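Local structure of tyrosine specific protein phosphatase, putative (Trypanosoma brucei, 3M4U) at residues A[6-14]-A[284-293]; A[114-124]-A[187-197]. The protein probably hydrolyses phosphotyrosine in proteins as a tyrosine phosphatase, dephosphorylates the nucleolar protein NOPP44/46 and acts as a life cycle switch in the trypanosome. One frame throughout, in Å; residues are numbered along the deposited sequence.

Contact 1 of 2, residues A[6-14]-A[284-293]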
loop_
_atom_site.group_PDB
_atom_site.type_symbol
_atom_site.label_atom_id
_atom_site.label_comp_id
_atom_site.label_asym_id
_atom_site.label_seq_id
_atom_site.Cartn_x
_atom_site.Cartn_y
_atom_site.Cartn_z
ATOM N N SER A 6 -25.546 -8.812 -13.046
ATOM C CA SER A 6 -24.138 -9.227 -12.986
ATOM C C SER A 6 -23.485 -8.958 -11.626
ATOM O O SER A 6 -22.585 -9.696 -11.188
ATOM C CB SER A 6 -23.311 -8.550 -14.087
ATOM O OG SER A 6 -21.938 -8.907 -13.976
ATOM N N PHE A 7 -23.928 -7.889 -10.969
ATOM C CA PHE A 7 -23.405 -7.552 -9.652
ATOM C C PHE A 7 -24.550 -7.415 -8.646
ATOM O O PHE A 7 -25.033 -6.319 -8.380
ATOM C CB PHE A 7 -22.518 -6.300 -9.712
ATOM C CG PHE A 7 -21.541 -6.201 -8.571
ATOM C CD1 PHE A 7 -20.557 -7.153 -8.404
ATOM C CD2 PHE A 7 -21.618 -5.163 -7.659
ATOM C CE1 PHE A 7 -19.676 -7.076 -7.356
ATOM C CE2 PHE A 7 -20.725 -5.079 -6.612
ATOM C CZ PHE A 7 -19.759 -6.037 -6.461
ATOM N N PRO A 8 -24.987 -8.555 -8.098
ATOM C CA PRO A 8 -26.126 -8.695 -7.183
ATOM C C PRO A 8 -26.065 -7.766 -5.978
ATOM O O PRO A 8 -27.109 -7.448 -5.405
ATOM C CB PRO A 8 -26.031 -10.161 -6.741
ATOM C CG PRO A 8 -25.411 -10.849 -7.925
ATOM C CD PRO A 8 -24.390 -9.860 -8.429
ATOM N N MET A 9 -24.862 -7.335 -5.601
ATOM C CA MET A 9 -24.718 -6.403 -4.487
ATOM C C MET A 9 -25.409 -5.068 -4.784
ATOM O O MET A 9 -25.843 -4.372 -3.875
ATOM C CB MET A 9 -23.239 -6.164 -4.151
ATOM C CG MET A 9 -22.993 -5.012 -3.179
ATOM S SD MET A 9 -23.319 -5.453 -1.450
ATOM C CE MET A 9 -21.845 -6.405 -1.096
ATOM N N ALA A 10 -25.503 -4.706 -6.056
ATOM C CA ALA A 10 -26.072 -3.418 -6.407
ATOM C C ALA A 10 -27.595 -3.436 -6.226
ATOM O O ALA A 10 -28.216 -2.391 -5.993
ATOM C CB ALA A 10 -25.691 -3.037 -7.832
ATOM N N GLN A 11 -28.193 -4.626 -6.319
ATOM C CA GLN A 11 -29.646 -4.761 -6.155
ATOM C C GLN A 11 -30.073 -4.865 -4.687
ATOM O O GLN A 11 -31.250 -4.684 -4.366
ATOM C CB GLN A 11 -30.189 -5.979 -6.913
ATOM C CG GLN A 11 -29.322 -6.493 -8.036
ATOM C CD GLN A 11 -29.106 -5.459 -9.099
ATOM O OE1 GLN A 11 -29.808 -4.447 -9.143
ATOM N NE2 GLN A 11 -28.128 -5.697 -9.966
ATOM N N LEU A 12 -29.129 -5.186 -3.806
ATOM C CA LEU A 12 -29.421 -5.278 -2.375
ATOM C C LEU A 12 -29.817 -3.905 -1.821
ATOM O O LEU A 12 -29.358 -2.864 -2.317
ATOM C CB LEU A 12 -28.212 -5.831 -1.596
ATOM C CG LEU A 12 -28.079 -7.312 -1.198
ATOM C CD1 LEU A 12 -29.207 -8.215 -1.710
ATOM C CD2 LEU A 12 -26.731 -7.853 -1.631
ATOM N N SER A 13 -30.674 -3.905 -0.800
ATOM C CA SER A 13 -31.041 -2.669 -0.133
ATOM C C SER A 13 -29.821 -2.208 0.644
ATOM O O SER A 13 -28.997 -3.027 1.060
ATOM C CB SER A 13 -32.195 -2.897 0.829
ATOM O OG SER A 13 -31.737 -3.565 1.996
ATOM N N THR A 14 -29.697 -0.900 0.843
ATOM C CA THR A 14 -28.549 -0.389 1.578
ATOM C C THR A 14 -28.289 -1.181 2.866
ATOM O O THR A 14 -27.170 -1.648 3.091
ATOM C CB THR A 14 -28.668 1.107 1.860
ATOM O OG1 THR A 14 -28.608 1.814 0.616
ATOM C CG2 THR A 14 -27.522 1.562 2.740
ATOM N N TYR A 284 -15.906 -1.947 -2.259
ATOM C CA TYR A 284 -17.219 -2.191 -2.859
ATOM C C TYR A 284 -17.756 -0.930 -3.485
ATOM O O TYR A 284 -18.342 -0.960 -4.560
ATOM C CB TYR A 284 -18.228 -2.688 -1.820
ATOM C CG TYR A 284 -18.377 -4.183 -1.757
ATOM C CD1 TYR A 284 -18.911 -4.893 -2.829
ATOM C CD2 TYR A 284 -17.976 -4.895 -0.628
ATOM C CE1 TYR A 284 -19.042 -6.287 -2.780
ATOM C CE2 TYR A 284 -18.112 -6.277 -0.563
ATOM C CZ TYR A 284 -18.657 -6.965 -1.640
ATOM O OH TYR A 284 -18.794 -8.337 -1.582
ATOM N N MET A 285 -17.540 0.188 -2.803
ATOM C CA MET A 285 -18.085 1.450 -3.246
ATOM C C MET A 285 -17.366 1.948 -4.483
ATOM O O MET A 285 -17.904 2.750 -5.233
ATOM C CB MET A 285 -17.979 2.486 -2.143
ATOM C CG MET A 285 -18.898 2.267 -0.963
ATOM S SD MET A 285 -18.611 3.607 0.221
ATOM C CE MET A 285 -19.661 3.096 1.586
ATOM N N THR A 286 -16.136 1.487 -4.680
ATOM C CA THR A 286 -15.372 1.876 -5.845
ATOM C C THR A 286 -15.968 1.134 -7.018
ATOM O O THR A 286 -16.190 1.707 -8.080
ATOM C CB THR A 286 -13.888 1.487 -5.700
ATOM O OG1 THR A 286 -13.350 2.107 -4.530
ATOM C CG2 THR A 286 -13.091 1.950 -6.926
ATOM N N VAL A 287 -16.227 -0.154 -6.806
ATOM C CA VAL A 287 -16.912 -1.009 -7.785
ATOM C C VAL A 287 -18.313 -0.516 -8.164
ATOM O O VAL A 287 -18.603 -0.302 -9.348
ATOM C CB VAL A 287 -17.058 -2.436 -7.245
ATOM C CG1 VAL A 287 -17.913 -3.286 -8.193
ATOM C CG2 VAL A 287 -15.679 -3.049 -7.018
ATOM N N LEU A 288 -19.175 -0.358 -7.159
ATOM C CA LEU A 288 -20.531 0.122 -7.378
ATOM C C LEU A 288 -20.505 1.467 -8.096
ATOM O O LEU A 288 -21.267 1.699 -9.040
ATOM C CB LEU A 288 -21.283 0.255 -6.047
ATOM C CG LEU A 288 -21.454 -1.022 -5.211
ATOM C CD1 LEU A 288 -21.944 -0.705 -3.813
ATOM C CD2 LEU A 288 -22.365 -2.051 -5.892
ATOM N N GLY A 289 -19.618 2.348 -7.651
ATOM C CA GLY A 289 -19.507 3.672 -8.232
ATOM C C GLY A 289 -19.171 3.659 -9.712
ATOM O O GLY A 289 -19.712 4.466 -10.477
ATOM N N ARG A 290 -18.275 2.758 -10.122
ATOM C CA ARG A 290 -17.864 2.686 -11.524
ATOM C C ARG A 290 -18.946 2.070 -12.392
ATOM O O ARG A 290 -18.897 2.175 -13.609
ATOM C CB ARG A 290 -16.572 1.886 -11.686
ATOM C CG ARG A 290 -15.383 2.507 -10.989
ATOM C CD ARG A 290 -15.045 3.915 -11.490
ATOM N NE ARG A 290 -13.717 4.302 -11.012
ATOM C CZ ARG A 290 -13.055 5.398 -11.376
ATOM N NH1 ARG A 290 -13.593 6.261 -12.239
ATOM N NH2 ARG A 290 -11.846 5.630 -10.868
ATOM N N LEU A 291 -19.904 1.406 -11.758
ATOM C CA LEU A 291 -21.035 0.824 -12.458
ATOM C C LEU A 291 -22.211 1.798 -12.449
ATOM O O LEU A 291 -23.337 1.415 -12.757
ATOM C CB LEU A 291 -21.462 -0.478 -11.781
ATOM C CG LEU A 291 -20.474 -1.635 -11.772
ATOM C CD1 LEU A 291 -21.020 -2.790 -10.954
ATOM C CD2 LEU A 291 -20.170 -2.061 -13.204
ATOM N N GLY A 292 -21.948 3.045 -12.072
ATOM C CA GLY A 292 -22.978 4.067 -12.013
ATOM C C GLY A 292 -24.052 3.847 -10.959
ATOM O O GLY A 292 -25.173 4.331 -11.116
ATOM N N VAL A 293 -23.731 3.117 -9.893
ATOM C CA VAL A 293 -24.648 2.977 -8.758
ATOM C C VAL A 293 -24.505 4.158 -7.794
ATOM O O VAL A 293 -23.403 4.669 -7.605
ATOM C CB VAL A 293 -24.391 1.668 -7.995
ATOM C CG1 VAL A 293 -25.096 1.676 -6.637
ATOM C CG2 VAL A 293 -24.825 0.475 -8.833
#
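The Phe7 ring has Val287 over one face: methyl CG1 stands 4.0 Å from the ring centroid, a CH-pi contact offset toward the rim. At the edge of the same ring, in its plane, sits Leu288 CD2, 3.5 Å from Phe7 CE2, while Leu291 CD1 comes in obliquely near CB and CD2. The second ring, Tyr284, takes Met9 on one face. Methyl CE lies over it, 3.5 Å from the centroid and displaced toward the CE1-CZ side; SD is farther off above the same ring, 4.8 Å from the centroid, completing a Met-aromatic contact. Met9 gets there through two bends, chi2 79° and chi3 77°, that carry the methyl over the tyrosine. The two aromatic side chains also meet, Phe7 CZ lying at the edge of the Tyr284 ring, 3.8 Å from its CE1. At the far end of the ring the phenol oxygen of Tyr284 is hydrogen-bonded to Glu24 of helix 14-31. Toward the C-terminal end of the helix Ala10 CB touches Leu288 CD2, itself shared with Phe7, and Val293 CG2 at 3.8 Å. No hydrogen bond joins the two segments, so the grip is entirely apolar. Val287 also packs on Ala245 and Ile249 of helix 234-250, so it lies between that helix and Phe7. Val293 follows the Schellman motif that ends helix 277-290, with Gly292 at positive phi and Val293 N bonded back to Leu288 O (3.0 Å): an N-terminal turn packed on the last turns of helix 277-290, near the C-terminal end of the phosphatase fold.

Contact 2 of 2, residues A[114-124]-A[187-197]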
loop_
_atom_site.group_PDB
_atom_site.type_symbol
_atom_site.label_atom_id
_atom_site.label_comp_id
_atom_site.label_asym_id
_atom_site.label_seq_id
_atom_site.Cartn_x
_atom_site.Cartn_y
_atom_site.Cartn_z
ATOM N N LYS A 114 14.778 -1.798 -8.920
ATOM C CA LYS A 114 14.390 -0.808 -9.918
ATOM C C LYS A 114 12.893 -0.586 -9.891
ATOM O O LYS A 114 12.190 -0.766 -10.881
ATOM C CB LYS A 114 14.869 -1.212 -11.312
ATOM C CG LYS A 114 16.371 -1.315 -11.400
ATOM C CD LYS A 114 16.820 -1.859 -12.742
ATOM C CE LYS A 114 18.283 -2.305 -12.694
ATOM N NZ LYS A 114 18.497 -3.450 -11.737
ATOM N N VAL A 115 12.414 -0.201 -8.719
ATOM C CA VAL A 115 11.017 0.152 -8.529
ATOM C C VAL A 115 10.814 1.585 -9.033
ATOM O O VAL A 115 11.527 2.500 -8.617
ATOM C CB VAL A 115 10.628 0.002 -7.039
ATOM C CG1 VAL A 115 9.264 0.602 -6.776
ATOM C CG2 VAL A 115 10.676 -1.469 -6.634
ATOM N N ASP A 116 9.871 1.767 -9.960
ATOM C CA ASP A 116 9.652 3.082 -10.585
ATOM C C ASP A 116 8.656 3.936 -9.803
ATOM O O ASP A 116 8.767 5.167 -9.766
ATOM C CB ASP A 116 9.190 2.926 -12.035
ATOM C CG ASP A 116 10.213 2.204 -12.904
ATOM O OD1 ASP A 116 11.422 2.538 -12.820
ATOM O OD2 ASP A 116 9.804 1.297 -13.666
ATOM N N LEU A 117 7.695 3.274 -9.165
ATOM C CA LEU A 117 6.679 3.981 -8.408
ATOM C C LEU A 117 6.559 3.472 -6.972
ATOM O O LEU A 117 6.494 2.266 -6.729
ATOM C CB LEU A 117 5.328 3.881 -9.117
ATOM C CG LEU A 117 4.148 4.611 -8.474
ATOM C CD1 LEU A 117 4.430 6.110 -8.341
ATOM C CD2 LEU A 117 2.878 4.365 -9.273
ATOM N N VAL A 118 6.547 4.416 -6.034
ATOM C CA VAL A 118 6.245 4.161 -4.626
ATOM C C VAL A 118 5.055 4.996 -4.181
ATOM O O VAL A 118 5.080 6.217 -4.318
ATOM C CB VAL A 118 7.407 4.566 -3.727
ATOM C CG1 VAL A 118 6.903 4.777 -2.293
ATOM C CG2 VAL A 118 8.516 3.518 -3.807
ATOM N N VAL A 119 4.019 4.346 -3.651
ATOM C CA VAL A 119 2.847 5.056 -3.131
ATOM C C VAL A 119 2.777 4.965 -1.602
ATOM O O VAL A 119 2.858 3.866 -1.033
ATOM C CB VAL A 119 1.519 4.539 -3.777
ATOM C CG1 VAL A 119 0.329 5.410 -3.355
ATOM C CG2 VAL A 119 1.629 4.521 -5.307
ATOM N N MET A 120 2.658 6.125 -0.951
ATOM C CA MET A 120 2.645 6.234 0.514
ATOM C C MET A 120 1.302 6.795 0.991
ATOM O O MET A 120 0.933 7.933 0.639
ATOM C CB MET A 120 3.784 7.148 0.985
ATOM C CG MET A 120 3.807 7.488 2.484
ATOM S SD MET A 120 5.312 8.400 2.921
ATOM C CE MET A 120 5.178 8.588 4.701
ATOM N N LEU A 121 0.580 6.002 1.790
ATOM C CA LEU A 121 -0.800 6.330 2.154
ATOM C C LEU A 121 -0.908 6.911 3.547
ATOM O O LEU A 121 -1.994 6.954 4.155
ATOM C CB LEU A 121 -1.700 5.099 2.015
ATOM C CG LEU A 121 -1.600 4.503 0.616
ATOM C CD1 LEU A 121 -2.292 3.154 0.529
ATOM C CD2 LEU A 121 -2.168 5.489 -0.410
ATOM N N THR A 122 0.225 7.380 4.051
ATOM C CA THR A 122 0.236 7.918 5.402
ATOM C C THR A 122 1.010 9.217 5.544
ATOM O O THR A 122 1.897 9.525 4.736
ATOM C CB THR A 122 0.832 6.894 6.399
ATOM O OG1 THR A 122 0.647 7.370 7.740
ATOM C CG2 THR A 122 2.334 6.667 6.115
ATOM N N LYS A 123 0.661 9.971 6.585
ATOM C CA LYS A 123 1.487 11.066 7.062
ATOM C C LYS A 123 2.610 10.524 7.948
ATOM O O LYS A 123 2.530 9.394 8.437
ATOM C CB LYS A 123 0.627 12.043 7.852
ATOM C CG LYS A 123 -0.555 12.555 7.042
ATOM C CD LYS A 123 -0.928 13.966 7.444
ATOM C CE LYS A 123 -1.678 13.983 8.757
ATOM N NZ LYS A 123 -2.313 15.306 8.982
ATOM N N LEU A 124 3.653 11.328 8.145
ATOM C CA LEU A 124 4.725 10.990 9.072
ATOM C C LEU A 124 4.181 10.816 10.491
ATOM O O LEU A 124 4.570 9.872 11.185
ATOM C CB LEU A 124 5.822 12.052 9.027
ATOM C CG LEU A 124 6.582 12.137 7.697
ATOM C CD1 LEU A 124 7.587 13.272 7.749
ATOM C CD2 LEU A 124 7.286 10.801 7.342
ATOM N N HIS A 187 19.379 5.516 -9.286
ATOM C CA HIS A 187 18.046 5.021 -9.622
ATOM C C HIS A 187 17.016 6.086 -9.324
ATOM O O HIS A 187 16.900 6.551 -8.191
ATOM C CB HIS A 187 17.688 3.749 -8.859
ATOM C CG HIS A 187 16.311 3.248 -9.164
ATOM N ND1 HIS A 187 15.965 2.733 -10.396
ATOM C CD2 HIS A 187 15.188 3.205 -8.406
ATOM C CE1 HIS A 187 14.685 2.396 -10.385
ATOM N NE2 HIS A 187 14.193 2.669 -9.188
ATOM N N ARG A 188 16.283 6.497 -10.349
ATOM C CA ARG A 188 15.206 7.439 -10.115
ATOM C C ARG A 188 13.940 6.674 -9.782
ATOM O O ARG A 188 13.702 5.566 -10.285
ATOM C CB ARG A 188 14.978 8.376 -11.297
ATOM C CG ARG A 188 15.661 7.980 -12.574
ATOM C CD ARG A 188 15.454 9.064 -13.644
ATOM N NE ARG A 188 15.914 10.386 -13.211
ATOM C CZ ARG A 188 16.899 11.064 -13.797
ATOM N NH1 ARG A 188 17.524 10.539 -14.850
ATOM N NH2 ARG A 188 17.256 12.261 -13.334
ATOM N N VAL A 189 13.144 7.270 -8.909
ATOM C CA VAL A 189 11.919 6.649 -8.458
ATOM C C VAL A 189 10.983 7.766 -8.061
ATOM O O VAL A 189 11.406 8.750 -7.463
ATOM C CB VAL A 189 12.167 5.642 -7.284
ATOM C CG1 VAL A 189 12.951 6.286 -6.172
ATOM C CG2 VAL A 189 10.840 5.050 -6.770
ATOM N N LEU A 190 9.717 7.626 -8.441
ATOM C CA LEU A 190 8.713 8.625 -8.118
ATOM C C LEU A 190 7.883 8.182 -6.914
ATOM O O LEU A 190 7.214 7.143 -6.967
ATOM C CB LEU A 190 7.791 8.838 -9.322
ATOM C CG LEU A 190 6.564 9.694 -9.003
ATOM C CD1 LEU A 190 6.976 11.138 -8.764
ATOM C CD2 LEU A 190 5.542 9.607 -10.117
ATOM N N GLN A 191 7.928 8.935 -5.819
ATOM C CA GLN A 191 6.987 8.635 -4.753
ATOM C C GLN A 191 5.780 9.545 -4.840
ATOM O O GLN A 191 5.891 10.730 -5.142
ATOM C CB GLN A 191 7.606 8.683 -3.343
ATOM C CG GLN A 191 7.580 10.059 -2.724
ATOM C CD GLN A 191 7.124 10.110 -1.264
ATOM O OE1 GLN A 191 6.876 9.097 -0.610
ATOM N NE2 GLN A 191 7.033 11.324 -0.749
ATOM N N VAL A 192 4.619 8.961 -4.572
ATOM C CA VAL A 192 3.394 9.719 -4.462
ATOM C C VAL A 192 2.819 9.527 -3.052
ATOM O O VAL A 192 2.519 8.399 -2.647
ATOM C CB VAL A 192 2.387 9.269 -5.558
ATOM C CG1 VAL A 192 1.042 9.959 -5.404
ATOM C CG2 VAL A 192 2.970 9.540 -6.941
ATOM N N GLN A 193 2.688 10.624 -2.301
ATOM C CA GLN A 193 2.174 10.553 -0.943
ATOM C C GLN A 193 0.807 11.184 -0.835
ATOM O O GLN A 193 0.599 12.345 -1.248
ATOM C CB GLN A 193 3.124 11.226 0.051
ATOM C CG GLN A 193 2.742 11.026 1.509
ATOM C CD GLN A 193 3.396 12.041 2.434
ATOM O OE1 GLN A 193 4.115 12.938 1.977
ATOM N NE2 GLN A 193 3.149 11.910 3.747
ATOM N N TYR A 194 -0.130 10.417 -0.278
ATOM C CA TYR A 194 -1.470 10.909 -0.027
ATOM C C TYR A 194 -1.653 11.058 1.464
ATOM O O TYR A 194 -1.449 10.083 2.220
ATOM C CB TYR A 194 -2.505 9.933 -0.573
ATOM C CG TYR A 194 -3.940 10.303 -0.241
ATOM C CD1 TYR A 194 -4.382 11.624 -0.326
ATOM C CD2 TYR A 194 -4.855 9.327 0.136
ATOM C CE1 TYR A 194 -5.689 11.964 -0.013
ATOM C CE2 TYR A 194 -6.173 9.648 0.434
ATOM C CZ TYR A 194 -6.592 10.971 0.356
ATOM O OH TYR A 194 -7.907 11.280 0.659
ATOM N N VAL A 195 -2.031 12.268 1.887
ATOM C CA VAL A 195 -2.124 12.597 3.304
ATOM C C VAL A 195 -3.562 12.825 3.812
ATOM O O VAL A 195 -3.773 13.256 4.956
ATOM C CB VAL A 195 -1.225 13.812 3.664
ATOM C CG1 VAL A 195 0.211 13.549 3.245
ATOM C CG2 VAL A 195 -1.745 15.098 3.001
ATOM N N GLY A 196 -4.544 12.528 2.973
ATOM C CA GLY A 196 -5.935 12.676 3.366
ATOM C C GLY A 196 -6.545 11.336 3.723
ATOM O O GLY A 196 -7.752 11.134 3.579
ATOM N N TRP A 197 -5.704 10.414 4.203
ATOM C CA TRP A 197 -6.160 9.070 4.548
ATOM C C TRP A 197 -5.645 8.631 5.922
ATOM O O TRP A 197 -4.523 8.150 6.039
ATOM C CB TRP A 197 -5.715 8.080 3.463
ATOM C CG TRP A 197 -6.504 6.792 3.424
ATOM C CD1 TRP A 197 -7.364 6.324 4.373
ATOM C CD2 TRP A 197 -6.486 5.809 2.377
ATOM N NE1 TRP A 197 -7.878 5.108 3.987
ATOM C CE2 TRP A 197 -7.362 4.774 2.761
ATOM C CE3 TRP A 197 -5.823 5.712 1.148
ATOM C CZ2 TRP A 197 -7.585 3.645 1.965
ATOM C CZ3 TRP A 197 -6.047 4.601 0.357
ATOM C CH2 TRP A 197 -6.921 3.577 0.769
HETATM O O HOH W 1 -2.212 9.629 7.863
#
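Lys114 packs its CA and CB obliquely against His187 where two neighbouring parallel strands of the central sheet of the protein tyrosine phosphatase fold set out. At Val115 the carbonyl oxygen accepts His187 NE2 at 2.7 Å; the oxygen lies in the imidazole plane, but the donor stands 51° above the carbonyl plane. Asp116 O then takes Leu190 N at 3.0 Å and starts the regular ladder, while its carboxylate turns to Thr221. Leu117 points with Val119, Leu190 and Val192 to the face covered at Leu117 by helix 206-217, and its CD1 meets Val192 CG2 at 4.0 Å. Val118 bonds the partner strand both ways, N to Leu190 O and O to Val192 N, the latter nearly straight onto the carbonyl. Val119 turns its backbone instead to Leu226 and His228, so strand 117-120 is bonded on both sides. Met120 does the same as Val118, N to Val192 O and O to Tyr194 N; its extended chain runs beside that of Gln193, CG to CG 3.8 Å. Leu121 lies alongside Trp197, its CD2 4.0 Å from CE3; by sequence this tryptophan opens the WPD loop, and its carbonyl is bonded to Arg235 of the signature motif. Thr122 O receives Gln193 NE2 at 2.9 Å, close to the amide plane: with CG anti to the backbone N (chi1 -172°) and an extended chain, the glutamine spans to it while Arg175 holds OE1. A bound phosphate ion, probably from the crystallisation liquor, lies about 5 Å from the Thr122 side chain. Last comes Lys123, whose aliphatic CG rests 3.7 Å from Val195 CB.

Overall arrangement
From the N terminus, the chain passes through residues 6-14 and enters helix 14-31; only 269 residues later does 284-293 come back to meet that opening turn, so contact 1 closes nearly the whole chain. Contact 2 falls within this long loop and does not cross it. Strand 117-120 and strand 187-194 are separated by 62 residues that contain strands but no helix, including strand 172-180, which continues the sheet beside 187-194. After contact 2 the chain builds helix 206-217, strand 225-228 and the C-terminal helices. Contact 1 thus joins the two ends on the helical side, contact 2 the sheet's middle, with centres 30 Å apart.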